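Local structure of transcriptional activator TenA-1 (Sulfolobus solfataricus P2, 2QZC) at residues Arg117-Tyr122 with Asn128-Ala133; Trp134-Phe139 with Asn194-Glu199; Asp146-Ser151 with Lys157-Phe162. The protein probably acts as a TenA-like thiaminase, cleaving thiamin or related compounds within a heme oxygenase-like helical fold. All coordinates share one frame; numbering follows the deposited sequence. Where two conformers were deposited one is given.

Overall arrangement
Three contacts share helix 127-148 and illustrate how one long helix can organise an all-helical fold. From the N terminus, interaction 1 comes first and closes a tight helical hairpin between helix 110-125 and the start of helix 127-148. Interaction 2 then opens one residue further along and spans more than fifty residues to join the middle of that helix to helix 186-208. Within this span lies interaction 3, a second short closure, where the C-terminal end of helix 127-148 meets helix 154-164. Interactions 1 and 2 touch through Ser195, which bonds to Ala133 and His118. Interactions 1 and 3 lie on opposite sides of the chain's centre, their centres about 27 Å apart.

Interaction 1. Residues Arg117-Tyr122 with Asn128-Ala133; sequences RHLYYY and NKFLVA. With GOL (glycerol), chain E.
Lys129 opens the contact by laying its aliphatic chain across Tyr122, the two side chains crossing at about a right angle with Lys129 CB 3.7 Å from Tyr122 CD1. Beyond CG the lysine runs extended, leading its ammonium group out from the helix pair toward a bound glycerol, probably from the crystallisation liquor. There Lys129 NZ makes a weak hydrogen bond to glycerol O2 at 3.4 Å. Tyr122 OH is hydrogen-bonded to glycerol O3 at a short 2.5 Å. A further hydrogen bond joins Tyr121 OH to glycerol O1 at 3.0 Å, and in both tyrosine bonds either partner could be the donor. Tyr121 CD2 lies over the centre of one face of the Tyr122 ring.

Phe130 follows, one position on and turned to another side of the helix. Its ring carbon CG stands anti to the backbone N (chi1 170°), which swings the ring alongside helix 110-125 until CD1 comes 3.7 Å from Leu119 O, a carbonyl met at the ring edge. At Ala133 the small methyl lets the helices approach: CB lies 4.0 Å from His118 NE2, and Leu119 CD2 rests 3.8 Å from Ala133 O. His118 NE2 is hydrogen-bonded to Ser195 OG, outside the pair.

This is a worked example of antiparallel helix packing across a short connection: the axes of the two short segments approach to 8.7 Å at 154°. Helix 38-63 receives Leu119 and Phe130 on one flank, and helix 186-208 packs against His118, Tyr122 and Ala133.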
loop_
_atom_site.group_PDB
_atom_site.type_symbol
_atom_site.label_atom_id
_atom_site.label_comp_id
_atom_site.label_asym_id
_atom_site.label_seq_id
_atom_site.Cartn_x
_atom_site.Cartn_y
_atom_site.Cartn_z
ATOM N N ARG A 117 9.700 -12.353 -9.933
ATOM C CA ARG A 117 8.507 -13.005 -10.471
ATOM C C ARG A 117 7.873 -13.981 -9.482
ATOM O O ARG A 117 6.635 -14.168 -9.473
ATOM C CB ARG A 117 8.758 -13.603 -11.867
ATOM C CG ARG A 117 8.565 -12.620 -12.994
ATOM C CD ARG A 117 9.373 -11.353 -12.883
ATOM N NE ARG A 117 9.134 -10.463 -14.014
ATOM C CZ ARG A 117 9.529 -9.194 -14.061
ATOM N NH1 ARG A 117 10.202 -8.637 -13.070
ATOM N NH2 ARG A 117 9.281 -8.506 -15.155
ATOM N N HIS A 118 8.694 -14.601 -8.642
ATOM C CA HIS A 118 8.236 -15.484 -7.529
ATOM C C HIS A 118 7.346 -14.677 -6.555
ATOM O O HIS A 118 6.247 -15.095 -6.196
ATOM C CB HIS A 118 9.503 -16.037 -6.847
ATOM C CG HIS A 118 9.325 -16.722 -5.522
ATOM N ND1 HIS A 118 8.789 -17.988 -5.375
ATOM C CD2 HIS A 118 9.756 -16.344 -4.293
ATOM C CE1 HIS A 118 8.899 -18.339 -4.102
ATOM N NE2 HIS A 118 9.489 -17.371 -3.433
ATOM N N LEU A 119 7.816 -13.494 -6.134
ATOM C CA LEU A 119 7.024 -12.640 -5.212
ATOM C C LEU A 119 5.711 -12.226 -5.862
ATOM O O LEU A 119 4.677 -12.264 -5.217
ATOM C CB LEU A 119 7.815 -11.410 -4.757
ATOM C CG LEU A 119 9.072 -11.712 -3.953
ATOM C CD1 LEU A 119 9.744 -10.373 -3.595
ATOM C CD2 LEU A 119 8.764 -12.513 -2.689
ATOM N N TYR A 120 5.751 -11.804 -7.145
ATOM C CA TYR A 120 4.508 -11.437 -7.799
ATOM C C TYR A 120 3.526 -12.594 -7.878
ATOM O O TYR A 120 2.296 -12.387 -7.729
ATOM C CB TYR A 120 4.755 -10.875 -9.218
ATOM C CG TYR A 120 5.285 -9.457 -9.320
ATOM C CD1 TYR A 120 4.478 -8.388 -8.982
ATOM C CD2 TYR A 120 6.582 -9.165 -9.799
ATOM C CE1 TYR A 120 4.915 -7.097 -9.145
ATOM C CE2 TYR A 120 7.022 -7.868 -9.964
ATOM C CZ TYR A 120 6.194 -6.826 -9.575
ATOM O OH TYR A 120 6.636 -5.542 -9.765
ATOM N N TYR A 121 4.016 -13.796 -8.179
ATOM C CA TYR A 121 3.165 -14.961 -8.335
ATOM C C TYR A 121 2.328 -15.169 -7.080
ATOM O O TYR A 121 1.083 -15.294 -7.165
ATOM C CB TYR A 121 4.008 -16.209 -8.683
ATOM C CG TYR A 121 3.171 -17.473 -8.699
ATOM C CD1 TYR A 121 2.347 -17.736 -9.758
ATOM C CD2 TYR A 121 3.208 -18.384 -7.676
ATOM C CE1 TYR A 121 1.529 -18.874 -9.790
ATOM C CE2 TYR A 121 2.393 -19.526 -7.692
ATOM C CZ TYR A 121 1.573 -19.770 -8.762
ATOM O OH TYR A 121 0.772 -20.900 -8.781
ATOM N N TYR A 122 2.973 -15.195 -5.935
ATOM C CA TYR A 122 2.246 -15.429 -4.680
ATOM C C TYR A 122 1.395 -14.237 -4.258
ATOM O O TYR A 122 0.283 -14.419 -3.773
ATOM C CB TYR A 122 3.203 -15.922 -3.565
ATOM C CG TYR A 122 3.654 -17.318 -3.888
ATOM C CD1 TYR A 122 2.738 -18.362 -3.900
ATOM C CD2 TYR A 122 4.970 -17.582 -4.257
ATOM C CE1 TYR A 122 3.144 -19.666 -4.285
ATOM C CE2 TYR A 122 5.365 -18.861 -4.638
ATOM C CZ TYR A 122 4.451 -19.873 -4.639
ATOM O OH TYR A 122 4.813 -21.153 -5.051
ATOM N N ASN A 128 -1.280 -14.821 2.690
ATOM C CA ASN A 128 -0.434 -15.698 3.523
ATOM C C ASN A 128 0.759 -16.251 2.730
ATOM O O ASN A 128 1.873 -16.300 3.244
ATOM C CB ASN A 128 -1.229 -16.856 4.144
ATOM C CG ASN A 128 -2.189 -16.402 5.218
ATOM O OD1 ASN A 128 -2.167 -15.273 5.665
ATOM N ND2 ASN A 128 -3.014 -17.344 5.681
ATOM N N LYS A 129 0.536 -16.684 1.486
ATOM C CA LYS A 129 1.638 -17.210 0.655
ATOM C C LYS A 129 2.669 -16.125 0.366
ATOM O O LYS A 129 3.870 -16.376 0.429
ATOM C CB LYS A 129 1.090 -17.812 -0.633
ATOM C CG LYS A 129 0.244 -19.064 -0.420
ATOM C CD LYS A 129 -0.227 -19.684 -1.707
ATOM C CE LYS A 129 -1.111 -20.899 -1.426
ATOM N NZ LYS A 129 -1.678 -21.438 -2.684
ATOM N N PHE A 130 2.214 -14.922 0.020
ATOM C CA PHE A 130 3.141 -13.824 -0.194
ATOM C C PHE A 130 3.942 -13.524 1.067
ATOM O O PHE A 130 5.159 -13.335 1.026
ATOM C CB PHE A 130 2.453 -12.553 -0.691
ATOM C CG PHE A 130 3.366 -11.351 -0.674
ATOM C CD1 PHE A 130 4.332 -11.201 -1.662
ATOM C CD2 PHE A 130 3.393 -10.459 0.430
ATOM C CE1 PHE A 130 5.231 -10.143 -1.612
ATOM C CE2 PHE A 130 4.316 -9.430 0.474
ATOM C CZ PHE A 130 5.216 -9.285 -0.540
ATOM N N LEU A 131 3.252 -13.420 2.206
ATOM C CA LEU A 131 3.899 -13.100 3.482
ATOM C C LEU A 131 5.007 -14.080 3.822
ATOM O O LEU A 131 6.099 -13.664 4.199
ATOM C CB LEU A 131 2.816 -13.003 4.589
ATOM C CG LEU A 131 3.262 -12.642 5.967
ATOM C CD1 LEU A 131 4.018 -11.308 6.045
ATOM C CD2 LEU A 131 1.995 -12.658 6.856
ATOM N N VAL A 132 4.744 -15.371 3.642
ATOM C CA VAL A 132 5.759 -16.379 3.865
ATOM C C VAL A 132 6.909 -16.198 2.849
ATOM O O VAL A 132 8.096 -16.272 3.235
ATOM C CB VAL A 132 5.179 -17.803 3.877
ATOM C CG1 VAL A 132 6.232 -18.872 3.892
ATOM C CG2 VAL A 132 4.224 -17.948 5.093
ATOM N N ALA A 133 6.580 -15.939 1.569
ATOM C CA ALA A 133 7.620 -15.737 0.559
ATOM C C ALA A 133 8.498 -14.531 0.808
ATOM O O ALA A 133 9.647 -14.506 0.396
ATOM C CB ALA A 133 6.972 -15.630 -0.820
HETATM C C1 GOL E . 0.446 -22.409 -4.749
HETATM O O1 GOL E . 0.517 -22.458 -6.224
HETATM C C2 GOL E . 1.343 -23.367 -3.903
HETATM O O2 GOL E . 1.138 -23.287 -2.509
HETATM C C3 GOL E . 2.844 -23.308 -4.123
HETATM O O3 GOL E . 3.049 -22.922 -5.460
#

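Interaction 2. Residues Trp134-Phe139 with Asn194-Glu199; sequences WTPCMF and NSVRFE. With IMD (imidazole), chain C.
Glu199 presents its flat carboxylate to Cys137, OE2 standing 3.4 Å from Cys137 CB, and the same oxygen receives a bound imidazole. Imidazole N1 donates to Glu199 OE2 at 2.8 Å in a nearly straight bond (163°), and the imidazole has a second partner in Asp48. In the conformer described, Cys137 SG stands anti to the backbone N (chi1 171°) and lies 3.6 Å from imidazole C2. The indole of Trp134 takes no part in the contact with 194-199; one face carries CG of the selenomethionine Met138, 3.4 Å above the plane and toward the rim, and Phe130 stacks with the same indole.

Glu199 bends at chi2, which curls the carboxylate back toward helix 127-148. Tyr115 OH bonds to OE2 as well, so that one oxygen is held by a tyrosine and the ligand together.

One residue before Cys137, Pro136 meets Ser195 and Val196, about a turn before Glu199, with Pro136 CG 3.7 Å from Ser195 CB and Pro136 CB 3.9 Å from Val196 CG2. Helix 127-148 is kinked where the nitrogens of Pro136 and Cys137 make no bond to the preceding turn, the proline having no N-H; the axes of the two segments stand at 47°.

Although the imidazole probably came from the crystallisation liquor, its place between Glu199 and Asp48 is consistent with the active-site pocket that TenA proteins form inside their heme oxygenase-like helical bundle.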
loop_
_atom_site.group_PDB
_atom_site.type_symbol
_atom_site.label_atom_id
_atom_site.label_comp_id
_atom_site.label_asym_id
_atom_site.label_seq_id
_atom_site.Cartn_x
_atom_site.Cartn_y
_atom_site.Cartn_z
ATOM N N TRP A 134 7.941 -13.508 1.441
ATOM C CA TRP A 134 8.589 -12.234 1.716
ATOM C C TRP A 134 9.428 -12.231 2.993
ATOM O O TRP A 134 10.339 -11.425 3.138
ATOM C CB TRP A 134 7.456 -11.188 1.839
ATOM C CG TRP A 134 7.845 -9.767 1.955
ATOM C CD1 TRP A 134 8.839 -9.130 1.285
ATOM C CD2 TRP A 134 7.213 -8.772 2.778
ATOM N NE1 TRP A 134 8.841 -7.790 1.612
ATOM C CE2 TRP A 134 7.865 -7.535 2.525
ATOM C CE3 TRP A 134 6.145 -8.809 3.676
ATOM C CZ2 TRP A 134 7.513 -6.330 3.211
ATOM C CZ3 TRP A 134 5.769 -7.616 4.332
ATOM C CH2 TRP A 134 6.447 -6.415 4.077
ATOM N N THR A 135 9.158 -13.153 3.916
ATOM C CA THR A 135 9.810 -13.144 5.237
ATOM C C THR A 135 11.320 -13.348 5.180
ATOM O O THR A 135 12.019 -12.636 5.873
ATOM C CB THR A 135 9.102 -14.109 6.184
ATOM O OG1 THR A 135 7.768 -13.625 6.378
ATOM C CG2 THR A 135 9.803 -14.129 7.550
ATOM N N PRO A 136 11.849 -14.266 4.322
ATOM C CA PRO A 136 13.324 -14.402 4.305
ATOM C C PRO A 136 14.094 -13.122 4.001
ATOM O O PRO A 136 15.070 -12.799 4.694
ATOM C CB PRO A 136 13.536 -15.484 3.244
ATOM C CG PRO A 136 12.290 -16.342 3.384
ATOM C CD PRO A 136 11.205 -15.340 3.534
ATOM N N CYS A 137 13.650 -12.356 3.012
ATOM C CA CYS A 137 14.273 -11.101 2.674
ATOM C C CYS A 137 14.241 -10.117 3.850
ATOM O O CYS A 137 15.257 -9.549 4.239
ATOM C CB CYS A 137 13.522 -10.517 1.494
ATOM S SG CYS A 137 13.980 -8.907 1.134
HETATM N N MSE A 138 13.068 -9.978 4.450
HETATM C CA MSE A 138 12.903 -8.966 5.498
HETATM C C MSE A 138 13.577 -9.345 6.789
HETATM O O MSE A 138 14.410 -8.592 7.322
HETATM C CB MSE A 138 11.413 -8.699 5.712
HETATM C CG MSE A 138 10.696 -8.157 4.478
HETATM SE SE MSE A 138 11.382 -6.454 3.746
HETATM C CE MSE A 138 11.079 -5.352 5.257
ATOM N N PHE A 139 13.294 -10.530 7.257
ATOM C CA PHE A 139 13.848 -11.006 8.530
ATOM C C PHE A 139 15.337 -11.268 8.409
ATOM O O PHE A 139 16.114 -10.877 9.295
ATOM C CB PHE A 139 13.110 -12.275 9.035
ATOM C CG PHE A 139 13.530 -12.712 10.427
ATOM C CD1 PHE A 139 12.949 -12.107 11.514
ATOM C CD2 PHE A 139 14.482 -13.699 10.611
ATOM C CE1 PHE A 139 13.314 -12.480 12.783
ATOM C CE2 PHE A 139 14.876 -14.061 11.900
ATOM C CZ PHE A 139 14.288 -13.441 12.966
ATOM N N ASN A 194 12.126 -21.764 -1.058
ATOM C CA ASN A 194 12.444 -21.182 -2.378
ATOM C C ASN A 194 12.981 -19.762 -2.239
ATOM O O ASN A 194 13.985 -19.410 -2.892
ATOM C CB ASN A 194 11.296 -21.246 -3.389
ATOM C CG ASN A 194 11.200 -22.583 -4.089
ATOM O OD1 ASN A 194 12.113 -23.432 -3.955
ATOM N ND2 ASN A 194 10.115 -22.793 -4.851
ATOM N N SER A 195 12.353 -18.938 -1.388
ATOM C CA SER A 195 12.879 -17.593 -1.155
ATOM C C SER A 195 14.300 -17.589 -0.605
ATOM O O SER A 195 15.148 -16.785 -1.039
ATOM C CB SER A 195 11.944 -16.781 -0.285
ATOM O OG SER A 195 10.748 -16.466 -0.983
ATOM N N VAL A 196 14.581 -18.511 0.332
ATOM C CA VAL A 196 15.943 -18.623 0.864
ATOM C C VAL A 196 16.922 -19.053 -0.250
ATOM O O VAL A 196 18.027 -18.507 -0.362
ATOM C CB VAL A 196 16.013 -19.577 2.091
ATOM C CG1 VAL A 196 17.483 -19.768 2.540
ATOM C CG2 VAL A 196 15.144 -19.037 3.228
ATOM N N ARG A 197 16.520 -19.991 -1.104
ATOM C CA ARG A 197 17.375 -20.372 -2.242
ATOM C C ARG A 197 17.638 -19.161 -3.142
ATOM O O ARG A 197 18.757 -18.967 -3.620
ATOM C CB ARG A 197 16.782 -21.480 -3.074
ATOM C CG ARG A 197 16.693 -22.834 -2.344
ATOM C CD ARG A 197 16.197 -23.918 -3.311
ATOM N NE ARG A 197 15.987 -25.197 -2.602
ATOM C CZ ARG A 197 16.932 -26.064 -2.293
ATOM N NH1 ARG A 197 18.204 -25.849 -2.548
ATOM N NH2 ARG A 197 16.555 -27.185 -1.669
ATOM N N PHE A 198 16.622 -18.322 -3.365
ATOM C CA PHE A 198 16.824 -17.154 -4.205
ATOM C C PHE A 198 17.766 -16.141 -3.543
ATOM O O PHE A 198 18.523 -15.456 -4.243
ATOM C CB PHE A 198 15.494 -16.479 -4.569
ATOM C CG PHE A 198 14.657 -17.239 -5.542
ATOM C CD1 PHE A 198 15.169 -17.502 -6.801
ATOM C CD2 PHE A 198 13.315 -17.502 -5.318
ATOM C CE1 PHE A 198 14.397 -18.171 -7.769
ATOM C CE2 PHE A 198 12.559 -18.174 -6.220
ATOM C CZ PHE A 198 13.070 -18.508 -7.464
ATOM N N GLU A 199 17.698 -15.986 -2.226
ATOM C CA GLU A 199 18.619 -15.081 -1.515
ATOM C C GLU A 199 20.059 -15.531 -1.678
ATOM O O GLU A 199 20.965 -14.736 -1.985
ATOM C CB GLU A 199 18.254 -15.012 -0.035
ATOM C CG GLU A 199 17.000 -14.229 0.256
ATOM C CD GLU A 199 17.144 -12.746 0.009
ATOM O OE1 GLU A 199 18.284 -12.229 -0.114
ATOM O OE2 GLU A 199 16.093 -12.054 -0.063
HETATM N N1 IMD C . 16.875 -9.635 -1.219
HETATM C C2 IMD C . 16.939 -8.382 -0.829
HETATM N N3 IMD C . 17.435 -7.682 -1.833
HETATM C C4 IMD C . 17.642 -8.496 -2.871
HETATM C C5 IMD C . 17.277 -9.761 -2.491
#

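Interaction 3. Residues Asp146-Ser151 with Lys157-Phe162; sequences DYVIDS and KTWASF
Two successive bends, chi3 at -68° and chi4 at -63°, curl the otherwise extended side chain of Lys157 back so that its NZ reaches the carbonyl oxygens of Ile149 and Ser151. The setting is two consecutive helices joined by a short loop within the heme oxygenase-like fold: after the helix that contains Val148, a type I beta turn spans Val148 to Ser151, and helix 154-164 begins soon after.

Lys157 NZ donates to Ile149 O at 2.7 Å, approaching in the carbonyl plane with a C=O...donor angle of 155°. A second, weak bond reaches from Lys157 NZ to Ser151 O at 3.1 Å. One ammonium group thus grips two main-chain oxygens of the turn. Asp150 OD1 lies further off, beyond contact, yet its opposite charge probably adds to the pull on the ammonium.

Ala160 packs its methyl against the peptide joining Val148 to Ile149, with Ala160 CB 3.4 Å from Ile149 N and 3.9 Å from Val148 CB. Val148 also meets the Trp159 ring obliquely through CG1, while Trp159 sets itself edge-to-face with Phe41. Ser151 turns its hydroxyl elsewhere, to Met31 O, tying the turn to helix 26-32.

Ile149 sends its outer arm onto helix 154-164. Its terminal methyl CD1 settles 3.4 Å from Lys157 O and 3.7 Å from Ser161 CB. On that same serine, Ser161 OG donates a hydrogen bond to Thr158 O at 2.7 Å.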
loop_
_atom_site.group_PDB
_atom_site.type_symbol
_atom_site.label_atom_id
_atom_site.label_comp_id
_atom_site.label_asym_id
_atom_site.label_seq_id
_atom_site.Cartn_x
_atom_site.Cartn_y
_atom_site.Cartn_z
ATOM N N ASP A 146 22.547 -6.623 11.696
ATOM C CA ASP A 146 23.129 -6.683 13.064
ATOM C C ASP A 146 24.571 -7.193 13.051
ATOM O O ASP A 146 25.370 -6.819 13.935
ATOM C CB ASP A 146 22.317 -7.577 13.987
ATOM C CG ASP A 146 20.940 -7.032 14.280
ATOM O OD1 ASP A 146 20.644 -5.833 14.050
ATOM O OD2 ASP A 146 20.133 -7.858 14.761
ATOM N N TYR A 147 24.909 -8.045 12.096
ATOM C CA TYR A 147 26.250 -8.591 11.960
ATOM C C TYR A 147 27.213 -7.621 11.279
ATOM O O TYR A 147 28.308 -7.311 11.785
ATOM C CB TYR A 147 26.191 -9.906 11.204
ATOM C CG TYR A 147 27.513 -10.591 11.003
ATOM C CD1 TYR A 147 28.236 -11.088 12.072
ATOM C CD2 TYR A 147 28.021 -10.777 9.728
ATOM C CE1 TYR A 147 29.475 -11.745 11.853
ATOM C CE2 TYR A 147 29.225 -11.421 9.499
ATOM C CZ TYR A 147 29.944 -11.910 10.554
ATOM O OH TYR A 147 31.145 -12.552 10.273
ATOM N N VAL A 148 26.803 -7.113 10.126
ATOM C CA VAL A 148 27.643 -6.271 9.298
ATOM C C VAL A 148 27.890 -4.872 9.859
ATOM O O VAL A 148 28.884 -4.221 9.469
ATOM C CB VAL A 148 27.086 -6.242 7.841
ATOM C CG1 VAL A 148 27.880 -5.311 6.865
ATOM C CG2 VAL A 148 27.049 -7.666 7.251
ATOM N N ILE A 149 27.054 -4.410 10.798
ATOM C CA ILE A 149 27.257 -3.070 11.420
ATOM C C ILE A 149 28.625 -2.935 12.091
ATOM O O ILE A 149 29.114 -1.819 12.219
ATOM C CB ILE A 149 26.088 -2.718 12.400
ATOM C CG1 ILE A 149 26.042 -1.225 12.735
ATOM C CG2 ILE A 149 26.097 -3.612 13.641
ATOM C CD1 ILE A 149 25.796 -0.320 11.564
ATOM N N ASP A 150 29.224 -4.061 12.500
ATOM C CA ASP A 150 30.557 -4.047 13.109
ATOM C C ASP A 150 31.704 -4.000 12.108
ATOM O O ASP A 150 32.873 -4.016 12.516
ATOM C CB ASP A 150 30.721 -5.241 14.039
ATOM C CG ASP A 150 29.777 -5.175 15.228
ATOM O OD1 ASP A 150 29.448 -4.063 15.701
ATOM O OD2 ASP A 150 29.361 -6.248 15.679
ATOM N N SER A 151 31.415 -3.988 10.806
ATOM C CA SER A 151 32.445 -3.856 9.786
ATOM C C SER A 151 33.331 -2.633 10.008
ATOM O O SER A 151 32.831 -1.588 10.393
ATOM C CB SER A 151 31.797 -3.668 8.400
ATOM O OG SER A 151 32.770 -3.661 7.359
ATOM N N LYS A 157 29.265 -0.490 6.798
ATOM C CA LYS A 157 28.653 -0.064 8.047
ATOM C C LYS A 157 27.425 0.825 7.756
ATOM O O LYS A 157 26.384 0.706 8.404
ATOM C CB LYS A 157 29.701 0.694 8.914
ATOM C CG LYS A 157 29.205 1.106 10.274
ATOM C CD LYS A 157 30.262 1.897 11.094
ATOM C CE LYS A 157 31.421 1.077 11.511
ATOM N NZ LYS A 157 31.099 -0.056 12.437
ATOM N N THR A 158 27.561 1.726 6.790
ATOM C CA THR A 158 26.440 2.613 6.401
ATOM C C THR A 158 25.250 1.805 5.880
ATOM O O THR A 158 24.109 2.038 6.298
ATOM C CB THR A 158 26.865 3.636 5.339
ATOM O OG1 THR A 158 27.908 4.481 5.870
ATOM C CG2 THR A 158 25.684 4.535 4.913
ATOM N N TRP A 159 25.530 0.857 4.985
ATOM C CA TRP A 159 24.467 -0.017 4.463
ATOM C C TRP A 159 23.786 -0.753 5.599
ATOM O O TRP A 159 22.547 -0.765 5.692
ATOM C CB TRP A 159 25.083 -1.014 3.477
ATOM C CG TRP A 159 24.115 -2.074 2.970
ATOM C CD1 TRP A 159 23.271 -1.975 1.893
ATOM C CD2 TRP A 159 23.956 -3.382 3.491
ATOM N NE1 TRP A 159 22.559 -3.122 1.759
ATOM C CE2 TRP A 159 22.937 -4.011 2.718
ATOM C CE3 TRP A 159 24.502 -4.073 4.571
ATOM C CZ2 TRP A 159 22.508 -5.314 2.975
ATOM C CZ3 TRP A 159 24.055 -5.336 4.857
ATOM C CH2 TRP A 159 23.068 -5.967 4.039
ATOM N N ALA A 160 24.581 -1.363 6.481
ATOM C CA ALA A 160 24.058 -2.142 7.597
ATOM C C ALA A 160 23.263 -1.329 8.599
ATOM O O ALA A 160 22.304 -1.853 9.192
ATOM C CB ALA A 160 25.173 -2.925 8.318
ATOM N N SER A 161 23.601 -0.045 8.754
ATOM C CA SER A 161 22.945 0.796 9.766
ATOM C C SER A 161 21.460 0.918 9.524
ATOM O O SER A 161 20.703 1.020 10.491
ATOM C CB SER A 161 23.601 2.173 9.857
ATOM O OG SER A 161 23.343 2.940 8.693
ATOM N N PHE A 162 21.022 0.885 8.255
ATOM C CA PHE A 162 19.588 0.901 8.003
ATOM C C PHE A 162 18.884 -0.358 8.566
ATOM O O PHE A 162 17.887 -0.270 9.287
ATOM C CB PHE A 162 19.273 1.073 6.544
ATOM C CG PHE A 162 17.809 0.932 6.255
ATOM C CD1 PHE A 162 16.873 1.761 6.912
ATOM C CD2 PHE A 162 17.347 -0.070 5.403
ATOM C CE1 PHE A 162 15.493 1.601 6.692
ATOM C CE2 PHE A 162 15.981 -0.213 5.159
ATOM C CZ PHE A 162 15.054 0.624 5.810
#